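Local coordinates for Moesin/ezrin/radixin homolog 2 (Drosophila melanogaster, PDB 7EDR), which probably acts, as Merlin does in other animals, as a tumour suppressor at the cell cortex that signals to the Hippo pathway through its FERM domain, at residues C[25-28]-C[29-32]. Numbering follows the deposited sequence.
Sequences SGQD and LFDL
Gln27 NE2 reaches Asp31 OD1 at 2.8 Å, a side-chain bond from i to i+4 on the first turns of helix 26-37, the helix that packs on the mixed sheet of the ubiquitin-like lobe of the FERM domain. The NE2 hydrogen points well at the acceptor (157°) and OD1 lies in the amide plane, yet the carboxylate receives it from above its own plane, the two flat groups being turned 40° apart. The bend at chi2 of Gln27 (66°), after a CG placed opposite the backbone N, folds the amide along the helix toward Asp31. NE2 also sits near the plane of the Phe30 ring, at its edge beside CD2. The other amide atom, Gln27 OE1, is hydrogen-bonded to a polar side chain on the chain of a different protein bound in the assembly, so both ends of this group are held.

Beneath the side chains, Asp31 N donates to Gln27 O at 2.8 Å, tying the same two residues by backbone as well. Phe30 N to Gly26 O and Leu32 N to Asp28 O continue the helical pattern.

The start of the helix is closed by a capping box. Ser25, the N-cap, accepts from Asp28 N through OG at 3.3 Å, and Asp28 returns the bond by taking Ser25 N at 2.9 Å on the anti side of OD2 but well out of the carboxylate plane. A carboxylate here, next to the helix N terminus, would probably be stabilised by the helix dipole. On the buried face Leu29 meets Val7, Val9, Leu20 and Phe81, whereas Phe30 lies against Phe83 and Met61. Phe30 CB rests 3.3 Å from Gly26 O, the oxygen that accepts the N-H of Phe30.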
loop_
_atom_site.group_PDB
_atom_site.type_symbol
_atom_site.label_atom_id
_atom_site.label_comp_id
_atom_site.label_asym_id
_atom_site.label_seq_id
_atom_site.Cartn_x
_atom_site.Cartn_y
_atom_site.Cartn_z
ATOM N N SER C 25 -26.577 22.596 5.383
ATOM C CA SER C 25 -26.366 21.891 4.125
ATOM C C SER C 25 -26.445 20.381 4.316
ATOM O O SER C 25 -26.430 19.858 5.437
ATOM C CB SER C 25 -25.012 22.239 3.532
ATOM O OG SER C 25 -24.014 21.597 4.293
ATOM N N GLY C 26 -26.516 19.679 3.181
ATOM C CA GLY C 26 -26.507 18.222 3.214
ATOM C C GLY C 26 -25.235 17.658 3.825
ATOM O O GLY C 26 -25.282 16.692 4.600
ATOM N N GLN C 27 -24.083 18.256 3.496
ATOM C CA GLN C 27 -22.838 17.814 4.108
ATOM C C GLN C 27 -22.906 17.913 5.619
ATOM O O GLN C 27 -22.311 17.089 6.332
ATOM C CB GLN C 27 -21.653 18.635 3.604
ATOM C CG GLN C 27 -20.313 17.982 3.966
ATOM C CD GLN C 27 -20.121 16.661 3.242
ATOM O OE1 GLN C 27 -20.230 16.595 2.011
ATOM N NE2 GLN C 27 -19.866 15.595 3.999
ATOM N N ASP C 28 -23.611 18.938 6.124
ATOM C CA ASP C 28 -23.715 19.158 7.564
ATOM C C ASP C 28 -24.477 18.023 8.232
ATOM O O ASP C 28 -24.034 17.478 9.250
ATOM C CB ASP C 28 -24.408 20.492 7.851
ATOM C CG ASP C 28 -23.607 21.696 7.408
ATOM O OD1 ASP C 28 -22.356 21.650 7.449
ATOM O OD2 ASP C 28 -24.251 22.712 7.051
ATOM N N LEU C 29 -25.638 17.669 7.680
ATOM C CA LEU C 29 -26.386 16.534 8.204
ATOM C C LEU C 29 -25.554 15.266 8.094
ATOM O O LEU C 29 -25.368 14.548 9.080
ATOM C CB LEU C 29 -27.712 16.385 7.451
ATOM C CG LEU C 29 -28.962 15.813 8.126
ATOM C CD1 LEU C 29 -29.918 15.279 7.087
ATOM C CD2 LEU C 29 -28.659 14.735 9.131
ATOM N N PHE C 30 -25.011 15.007 6.899
ATOM C CA PHE C 30 -24.203 13.817 6.648
ATOM C C PHE C 30 -23.054 13.683 7.649
ATOM O O PHE C 30 -22.840 12.605 8.212
ATOM C CB PHE C 30 -23.678 13.850 5.208
ATOM C CG PHE C 30 -23.131 12.520 4.716
ATOM C CD1 PHE C 30 -23.978 11.442 4.474
ATOM C CD2 PHE C 30 -21.778 12.358 4.474
ATOM C CE1 PHE C 30 -23.482 10.226 4.020
ATOM C CE2 PHE C 30 -21.287 11.145 4.018
ATOM C CZ PHE C 30 -22.151 10.078 3.792
ATOM N N ASP C 31 -22.306 14.765 7.897
ATOM C CA ASP C 31 -21.217 14.682 8.876
ATOM C C ASP C 31 -21.761 14.460 10.283
ATOM O O ASP C 31 -21.190 13.702 11.077
ATOM C CB ASP C 31 -20.355 15.949 8.845
ATOM C CG ASP C 31 -19.621 16.142 7.520
ATOM O OD1 ASP C 31 -19.458 15.163 6.759
ATOM O OD2 ASP C 31 -19.185 17.279 7.243
ATOM N N LEU C 32 -22.872 15.116 10.605
ATOM C CA LEU C 32 -23.496 14.931 11.907
ATOM C C LEU C 32 -23.851 13.470 12.139
ATOM O O LEU C 32 -23.545 12.903 13.193
ATOM C CB LEU C 32 -24.733 15.817 11.993
ATOM C CG LEU C 32 -25.513 15.853 13.295
ATOM C CD1 LEU C 32 -24.586 16.195 14.455
ATOM C CD2 LEU C 32 -26.611 16.885 13.136
#